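Side-chain contacts in beta-Ala-His dipeptidase (Homo sapiens, PDB 3DLJ), which hydrolyses carnosine, anserine and other Xaa-His dipeptides as a secreted, zinc-dependent metallopeptidase of the M20 family: residues S156-R159 against D164-V167; L149-A154 against I169-E174; K409-T414 against F474-L479. All blocks are in the same frame, centred on the assembly; numbering follows the deposited sequence.

In the fold
From the N terminus, helix 141-160 supplies the first segments of both contact 2 and contact 1. Its end turns back at once, and contact 1 closes this short loop where F158 meets L165 and P166. The chain then runs into strand 168-174, which packs back against an earlier turn of the same helix in contact 2; contact 1 thus sits within the longer excursion that contact 2 closes. Contact 3 follows in series and brings the C-terminal helix 464-482 against helix 403-416. That last helix ties all three together: F478 reaches L165 of contact 1 as well as W151 and I169 of contact 2.

Contact 1: S156-R159 against D164-V167; sequences SAFR and DLPV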
loop_
_atom_site.group_PDB
_atom_site.type_symbol
_atom_site.label_atom_id
_atom_site.label_comp_id
_atom_site.label_asym_id
_atom_site.label_seq_id
_atom_site.Cartn_x
_atom_site.Cartn_y
_atom_site.Cartn_z
ATOM N N SER A 156 1.254 10.352 -22.168
ATOM C CA SER A 156 0.315 10.643 -23.245
ATOM C C SER A 156 0.315 12.128 -23.664
ATOM O O SER A 156 -0.080 12.443 -24.782
ATOM C CB SER A 156 -1.088 10.170 -22.863
ATOM O OG SER A 156 -1.765 11.181 -22.128
ATOM N N ALA A 157 0.783 13.026 -22.790
ATOM C CA ALA A 157 0.963 14.435 -23.141
ATOM C C ALA A 157 2.140 14.682 -24.099
ATOM O O ALA A 157 1.977 15.404 -25.072
ATOM C CB ALA A 157 1.096 15.294 -21.894
ATOM N N PHE A 158 3.312 14.094 -23.820
ATOM C CA PHE A 158 4.471 14.119 -24.736
ATOM C C PHE A 158 4.126 13.441 -26.073
ATOM O O PHE A 158 4.520 13.902 -27.133
ATOM C CB PHE A 158 5.690 13.399 -24.126
ATOM C CG PHE A 158 6.361 14.133 -22.991
ATOM C CD1 PHE A 158 5.870 14.047 -21.698
ATOM C CD2 PHE A 158 7.526 14.872 -23.211
ATOM C CE1 PHE A 158 6.498 14.711 -20.647
ATOM C CE2 PHE A 158 8.147 15.538 -22.161
ATOM C CZ PHE A 158 7.623 15.440 -20.869
ATOM N N ARG A 159 3.387 12.343 -26.010
ATOM C CA ARG A 159 2.999 11.595 -27.205
ATOM C C ARG A 159 2.018 12.366 -28.114
ATOM O O ARG A 159 2.220 12.456 -29.330
ATOM C CB ARG A 159 2.435 10.216 -26.808
ATOM C CG ARG A 159 3.454 9.276 -26.094
ATOM C CD ARG A 159 4.593 8.785 -27.023
ATOM N NE ARG A 159 4.041 8.051 -28.155
ATOM C CZ ARG A 159 4.492 8.113 -29.403
ATOM N NH1 ARG A 159 5.534 8.888 -29.705
ATOM N NH2 ARG A 159 3.884 7.415 -30.362
ATOM N N ASP A 164 9.450 14.401 -28.058
ATOM C CA ASP A 164 10.410 13.428 -27.602
ATOM C C ASP A 164 10.324 13.272 -26.086
ATOM O O ASP A 164 10.430 14.262 -25.341
ATOM C CB ASP A 164 11.811 13.938 -27.994
ATOM C CG ASP A 164 12.925 12.925 -27.707
ATOM O OD1 ASP A 164 12.871 11.802 -28.279
ATOM O OD2 ASP A 164 13.867 13.276 -26.934
ATOM N N LEU A 165 10.111 12.033 -25.643
ATOM C CA LEU A 165 10.225 11.674 -24.233
ATOM C C LEU A 165 11.718 11.616 -23.872
ATOM O O LEU A 165 12.500 10.963 -24.559
ATOM C CB LEU A 165 9.536 10.327 -23.957
ATOM C CG LEU A 165 8.010 10.303 -23.719
ATOM C CD1 LEU A 165 7.392 9.009 -24.212
ATOM C CD2 LEU A 165 7.624 10.555 -22.262
ATOM N N PRO A 166 12.121 12.331 -22.815
ATOM C CA PRO A 166 13.524 12.428 -22.381
ATOM C C PRO A 166 14.217 11.084 -22.036
ATOM O O PRO A 166 15.439 10.943 -22.211
ATOM C CB PRO A 166 13.420 13.306 -21.134
ATOM C CG PRO A 166 12.161 14.127 -21.364
ATOM C CD PRO A 166 11.230 13.145 -21.967
ATOM N N VAL A 167 13.440 10.125 -21.536
ATOM C CA VAL A 167 13.942 8.800 -21.181
ATOM C C VAL A 167 13.088 7.729 -21.862
ATOM O O VAL A 167 11.931 7.999 -22.211
ATOM C CB VAL A 167 13.929 8.578 -19.643
ATOM C CG1 VAL A 167 14.987 9.435 -18.962
ATOM C CG2 VAL A 167 12.536 8.861 -19.044
#
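F158 in the last turns of helix 141-160 and L165 in the loop that follows bring their backbones closest, with the CA of F158 6.3 Å from the CA of L165. The chain turns back on itself here, and the phenyl group of F158 lies between helix and loop. With its CG anti to the carbonyl carbon (chi1 -72°), F158 directs the ring toward the loop residues. The CD2 methyl of L165 makes an off-centre CH-pi contact with it, 4.3 Å from the centroid of the F158 ring and 30° off the ring normal. The same methyl stands 3.9 Å from F158 CG, close to where the ring joins its stem. Farther along the ring, CE2 of F158 meets CD of P166 at 3.9 Å, the proline reaching back from the loop as the phenylalanine reaches out from the helix. Backbone oxygen enters as well: O of D164 lies 3.7 Å from F158 CD2.

This turn is the helix-to-strand half of a beta-alpha-beta crossover: strand 104-110 leads, by way of the short strands 130-132 and 135-137, to helix 141-160 and then to strand 168-174, its parallel neighbour in the sheet. Helices 13-22 and 464-482 enclose the phenyl group further, through L13, V16 and A475. L165 and P166 also reach helix 464-482, where they touch F478 and L479.

Toward the surface, R159 adds an aliphatic contact: its CD comes to 4.0 Å from CD1 of L165, the arginine running across the leucine. The arginine folds twice along its length, and its NE is hydrogen-bonded to O of L66. D164 contributes its backbone to the contact, while its CB points away from the helix and its OD1 forms a salt bridge with NZ of K102.

Contact 2: L149-A154 against I169-E174; sequences LAWINA and IKFIIE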
loop_
_atom_site.group_PDB
_atom_site.type_symbol
_atom_site.label_atom_id
_atom_site.label_comp_id
_atom_site.label_asym_id
_atom_site.label_seq_id
_atom_site.Cartn_x
_atom_site.Cartn_y
_atom_site.Cartn_z
ATOM N N LEU A 149 -2.595 6.125 -13.593
ATOM C CA LEU A 149 -3.115 6.938 -14.711
ATOM C C LEU A 149 -2.419 8.269 -14.824
ATOM O O LEU A 149 -2.252 8.760 -15.920
ATOM C CB LEU A 149 -4.631 7.122 -14.613
ATOM C CG LEU A 149 -5.431 5.964 -15.230
ATOM C CD1 LEU A 149 -6.930 6.072 -14.895
ATOM C CD2 LEU A 149 -5.213 5.908 -16.757
ATOM N N ALA A 150 -2.031 8.856 -13.694
ATOM C CA ALA A 150 -1.281 10.100 -13.683
ATOM C C ALA A 150 0.049 9.959 -14.436
ATOM O O ALA A 150 0.424 10.853 -15.212
ATOM C CB ALA A 150 -1.052 10.582 -12.267
ATOM N N TRP A 151 0.735 8.839 -14.203
ATOM C CA TRP A 151 1.953 8.441 -14.922
ATOM C C TRP A 151 1.685 8.219 -16.393
ATOM O O TRP A 151 2.396 8.771 -17.245
ATOM C CB TRP A 151 2.566 7.156 -14.299
ATOM C CG TRP A 151 3.867 6.708 -14.927
ATOM C CD1 TRP A 151 4.011 5.859 -15.994
ATOM C CD2 TRP A 151 5.211 7.073 -14.528
ATOM N NE1 TRP A 151 5.350 5.685 -16.292
ATOM C CE2 TRP A 151 6.107 6.398 -15.401
ATOM C CE3 TRP A 151 5.746 7.880 -13.505
ATOM C CZ2 TRP A 151 7.505 6.515 -15.291
ATOM C CZ3 TRP A 151 7.150 7.995 -13.398
ATOM C CH2 TRP A 151 8.001 7.316 -14.285
ATOM N N ILE A 152 0.654 7.420 -16.695
ATOM C CA ILE A 152 0.261 7.151 -18.087
ATOM C C ILE A 152 -0.177 8.428 -18.821
ATOM O O ILE A 152 0.162 8.629 -19.997
ATOM C CB ILE A 152 -0.833 6.041 -18.191
ATOM C CG1 ILE A 152 -0.214 4.653 -17.955
ATOM C CG2 ILE A 152 -1.567 6.109 -19.553
ATOM C CD1 ILE A 152 -1.235 3.523 -17.674
ATOM N N ASN A 153 -0.942 9.276 -18.135
ATOM C CA ASN A 153 -1.415 10.527 -18.717
ATOM C C ASN A 153 -0.252 11.483 -19.020
ATOM O O ASN A 153 -0.238 12.075 -20.077
ATOM C CB ASN A 153 -2.486 11.195 -17.829
ATOM C CG ASN A 153 -3.803 10.385 -17.759
ATOM O OD1 ASN A 153 -4.075 9.574 -18.607
ATOM N ND2 ASN A 153 -4.607 10.631 -16.739
ATOM N N ALA A 154 0.716 11.622 -18.099
ATOM C CA ALA A 154 1.967 12.350 -18.378
ATOM C C ALA A 154 2.648 11.919 -19.699
ATOM O O ALA A 154 3.013 12.768 -20.529
ATOM C CB ALA A 154 2.956 12.249 -17.190
ATOM N N ILE A 169 10.845 4.472 -21.329
ATOM C CA ILE A 169 9.984 4.149 -20.206
ATOM C C ILE A 169 9.519 2.719 -20.296
ATOM O O ILE A 169 9.010 2.263 -21.324
ATOM C CB ILE A 169 8.768 5.109 -20.109
ATOM C CG1 ILE A 169 9.267 6.545 -19.867
ATOM C CG2 ILE A 169 7.804 4.661 -18.989
ATOM C CD1 ILE A 169 8.155 7.580 -19.741
ATOM N N LYS A 170 9.732 2.015 -19.196
ATOM C CA LYS A 170 9.218 0.689 -19.018
ATOM C C LYS A 170 8.089 0.693 -17.976
ATOM O O LYS A 170 8.072 1.511 -17.038
ATOM C CB LYS A 170 10.356 -0.287 -18.679
ATOM C CG LYS A 170 11.251 -0.603 -19.886
ATOM C CD LYS A 170 12.236 -1.749 -19.659
ATOM C CE LYS A 170 12.710 -2.299 -21.005
ATOM N NZ LYS A 170 14.014 -3.064 -20.986
ATOM N N PHE A 171 7.120 -0.198 -18.176
ATOM C CA PHE A 171 6.016 -0.355 -17.225
ATOM C C PHE A 171 5.950 -1.806 -16.810
ATOM O O PHE A 171 5.980 -2.703 -17.667
ATOM C CB PHE A 171 4.661 0.034 -17.847
ATOM C CG PHE A 171 4.669 1.327 -18.654
ATOM C CD1 PHE A 171 5.227 1.373 -19.936
ATOM C CD2 PHE A 171 4.045 2.466 -18.158
ATOM C CE1 PHE A 171 5.197 2.532 -20.692
ATOM C CE2 PHE A 171 4.007 3.637 -18.907
ATOM C CZ PHE A 171 4.589 3.681 -20.174
ATOM N N ILE A 172 5.891 -2.042 -15.505
ATOM C CA ILE A 172 5.478 -3.355 -14.966
ATOM C C ILE A 172 4.214 -3.190 -14.092
ATOM O O ILE A 172 4.280 -2.631 -12.995
ATOM C CB ILE A 172 6.627 -4.098 -14.209
ATOM C CG1 ILE A 172 6.138 -5.434 -13.645
ATOM C CG2 ILE A 172 7.270 -3.221 -13.099
ATOM C CD1 ILE A 172 7.222 -6.229 -12.954
ATOM N N ILE A 173 3.070 -3.640 -14.608
ATOM C CA ILE A 173 1.801 -3.466 -13.905
ATOM C C ILE A 173 1.144 -4.815 -13.646
ATOM O O ILE A 173 0.907 -5.598 -14.579
ATOM C CB ILE A 173 0.788 -2.548 -14.683
ATOM C CG1 ILE A 173 1.444 -1.276 -15.282
ATOM C CG2 ILE A 173 -0.425 -2.246 -13.840
ATOM C CD1 ILE A 173 1.982 -0.231 -14.307
ATOM N N GLU A 174 0.846 -5.078 -12.374
ATOM C CA GLU A 174 0.242 -6.347 -11.960
ATOM C C GLU A 174 -1.194 -6.159 -11.494
ATOM O O GLU A 174 -1.667 -5.017 -11.300
ATOM C CB GLU A 174 1.072 -7.010 -10.855
ATOM C CG GLU A 174 1.073 -6.281 -9.509
ATOM C CD GLU A 174 1.401 -7.199 -8.334
ATOM O OE1 GLU A 174 1.156 -8.419 -8.437
ATOM O OE2 GLU A 174 1.893 -6.701 -7.299
#
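W151 reaches from segment 149-154 of helix 141-160 to F171 and I169 on strand 168-174, its CG anti to the backbone N (chi1 -177°), which extends the indole toward the sheet. The leading part is the pyrrole edge: NE1 of W151 lies 3.6 Å from CE2 of F171, which sits in the indole plane, and the neighbouring CD1 of W151 is 3.7 Å from the same carbon. The two rings are nearly perpendicular (87°), the centroids of the W151 five-membered ring and the F171 ring being 5.5 Å apart, in an oblique meeting. Next along the edge comes the CG2 methyl of I169, 3.8 Å from W151 NE1 and 4.1 Å from W151 CZ2. This methyl also lies over one face of the F171 ring, offset toward its rim, so that it sits where the two aromatic groups converge. Around the indole, F107 stacks on it, and F474 and F478 of helix 464-482 meet it edge-to-face. Replacing W151 by an alanine would probably open a gap at the centre of this aromatic cluster and leave the F171 ring freer to turn.

One residue on, I152 makes a looser contact, its CG1 4.4 Å from CE2 of F171.

All four touching residues are buried, and the W151 side chain lies about 13 Å from a bound zinc ion at the nearest. The helix and strand segments run nearly antiparallel (153°), their axes 11.6 Å apart at closest approach, the layering of helix on sheet expected of the alpha/beta catalytic domain of M20 peptidases.

Contact 3: K409-T414 against F474-L479; sequences KRAIRT and FAAFFL
The methyl group of A411 lies over the backbone of segment 474-479 between A476 and F477, its CB 3.7 Å from the N of F477 and 4.0 Å from the CB of A476. This is alanine-mediated close packing of two helices in the alpha/beta catalytic domain of the M20 fold, the segments running in broadly opposing directions (136°) with axes 8.4 Å apart at closest approach. Small side chains make it possible: where alanine meets alanine, the backbones come near enough to put the CA atoms of A411 and F477 5.0 Å apart. It joins two helices far apart in the chain, 403-416 and the C-terminal 464-482.

F477 meets A411 mainly through its stem, the two CB atoms 3.9 Å apart, and the A411 methyl lies at the edge of its phenyl group, near the ring plane. Because CG is anti to the backbone N (chi1 179°), the ring is carried alongside helix 403-416, where it also touches A407 and A408.

One turn beyond A411, T414 extends the contact at its border: its CG2 methyl faces CB of A476 at 4.5 Å, and V415, the next residue of helix 403-416, touches A476 too. F474 and F478 project from another side of their helix and pack on helix 141-160, both reaching A154, so that helix 464-482 lies between helices 403-416 and 141-160. No hydrogen bond joins segments 409-414 and 474-479; the hydroxyl of T414 is turned back into its own helix, where OG1 donates a weak hydrogen bond to O of R410 at 3.3 Å.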
loop_
_atom_site.group_PDB
_atom_site.type_symbol
_atom_site.label_atom_id
_atom_site.label_comp_id
_atom_site.label_asym_id
_atom_site.label_seq_id
_atom_site.Cartn_x
_atom_site.Cartn_y
_atom_site.Cartn_z
ATOM N N LYS A 409 13.229 15.192 -6.260
ATOM C CA LYS A 409 13.330 16.463 -5.510
ATOM C C LYS A 409 13.200 17.681 -6.419
ATOM O O LYS A 409 12.372 18.570 -6.165
ATOM C CB LYS A 409 14.668 16.551 -4.767
ATOM C CG LYS A 409 14.892 15.477 -3.720
ATOM C CD LYS A 409 16.359 15.414 -3.312
ATOM C CE LYS A 409 16.526 14.908 -1.885
ATOM N NZ LYS A 409 17.972 14.767 -1.508
ATOM N N ARG A 410 14.029 17.707 -7.463
ATOM C CA ARG A 410 13.949 18.712 -8.521
ATOM C C ARG A 410 12.589 18.775 -9.230
ATOM O O ARG A 410 12.049 19.860 -9.422
ATOM C CB ARG A 410 15.075 18.515 -9.542
ATOM C CG ARG A 410 16.488 18.744 -8.992
ATOM N N ALA A 411 12.024 17.628 -9.604
ATOM C CA ALA A 411 10.709 17.622 -10.245
ATOM C C ALA A 411 9.647 18.228 -9.328
ATOM O O ALA A 411 8.771 18.957 -9.797
ATOM C CB ALA A 411 10.308 16.207 -10.688
ATOM N N ILE A 412 9.737 17.923 -8.025
ATOM C CA ILE A 412 8.783 18.438 -7.032
ATOM C C ILE A 412 8.889 19.934 -6.882
ATOM O O ILE A 412 7.868 20.621 -6.901
ATOM C CB ILE A 412 8.884 17.718 -5.644
ATOM C CG1 ILE A 412 8.307 16.302 -5.741
ATOM C CG2 ILE A 412 8.150 18.515 -4.533
ATOM C CD1 ILE A 412 8.239 15.572 -4.423
ATOM N N ARG A 413 10.124 20.434 -6.774
ATOM C CA ARG A 413 10.370 21.863 -6.687
ATOM C C ARG A 413 9.766 22.601 -7.880
ATOM O O ARG A 413 9.081 23.617 -7.694
ATOM C CB ARG A 413 11.867 22.173 -6.520
ATOM N N THR A 414 9.973 22.066 -9.085
ATOM C CA THR A 414 9.427 22.667 -10.319
ATOM C C THR A 414 7.901 22.809 -10.302
ATOM O O THR A 414 7.374 23.879 -10.641
ATOM C CB THR A 414 9.859 21.885 -11.598
ATOM O OG1 THR A 414 11.258 22.054 -11.815
ATOM C CG2 THR A 414 9.122 22.382 -12.836
ATOM N N PHE A 474 5.182 13.954 -12.724
ATOM C CA PHE A 474 5.749 12.884 -13.511
ATOM C C PHE A 474 6.376 13.392 -14.825
ATOM O O PHE A 474 7.451 12.931 -15.238
ATOM C CB PHE A 474 4.700 11.769 -13.751
ATOM C CG PHE A 474 4.370 10.944 -12.524
ATOM C CD1 PHE A 474 5.320 10.724 -11.514
ATOM C CD2 PHE A 474 3.110 10.336 -12.397
ATOM C CE1 PHE A 474 5.012 9.930 -10.380
ATOM C CE2 PHE A 474 2.778 9.522 -11.257
ATOM C CZ PHE A 474 3.733 9.322 -10.262
ATOM N N ALA A 475 5.696 14.319 -15.497
ATOM C CA ALA A 475 6.250 14.971 -16.716
ATOM C C ALA A 475 7.635 15.640 -16.474
ATOM O O ALA A 475 8.615 15.366 -17.194
ATOM C CB ALA A 475 5.246 15.977 -17.277
ATOM N N ALA A 476 7.720 16.485 -15.448
ATOM C CA ALA A 476 8.988 17.106 -15.050
ATOM C C ALA A 476 10.088 16.062 -14.736
ATOM O O ALA A 476 11.274 16.261 -15.066
ATOM C CB ALA A 476 8.768 18.034 -13.847
ATOM N N PHE A 477 9.669 14.962 -14.108
ATOM C CA PHE A 477 10.549 13.912 -13.629
ATOM C C PHE A 477 11.218 13.165 -14.781
ATOM O O PHE A 477 12.425 12.885 -14.720
ATOM C CB PHE A 477 9.758 12.967 -12.709
ATOM C CG PHE A 477 10.558 11.825 -12.155
ATOM C CD1 PHE A 477 11.550 12.040 -11.192
ATOM C CD2 PHE A 477 10.310 10.524 -12.574
ATOM C CE1 PHE A 477 12.274 10.973 -10.653
ATOM C CE2 PHE A 477 11.043 9.457 -12.046
ATOM C CZ PHE A 477 12.028 9.686 -11.081
ATOM N N PHE A 478 10.447 12.862 -15.833
ATOM C CA PHE A 478 11.010 12.267 -17.059
ATOM C C PHE A 478 12.251 13.044 -17.486
ATOM O O PHE A 478 13.291 12.456 -17.815
ATOM C CB PHE A 478 10.014 12.267 -18.231
ATOM C CG PHE A 478 8.764 11.466 -17.989
ATOM C CD1 PHE A 478 7.628 11.700 -18.766
ATOM C CD2 PHE A 478 8.701 10.513 -16.989
ATOM C CE1 PHE A 478 6.458 10.988 -18.559
ATOM C CE2 PHE A 478 7.527 9.799 -16.773
ATOM C CZ PHE A 478 6.405 10.037 -17.562
ATOM N N LEU A 479 12.108 14.369 -17.472
ATOM C CA LEU A 479 13.129 15.287 -17.927
ATOM C C LEU A 479 14.337 15.275 -16.980
ATOM O O LEU A 479 15.481 15.295 -17.428
ATOM C CB LEU A 479 12.532 16.688 -18.099
ATOM C CG LEU A 479 13.344 17.758 -18.833
ATOM C CD1 LEU A 479 13.590 17.395 -20.300
ATOM C CD2 LEU A 479 12.634 19.118 -18.738
#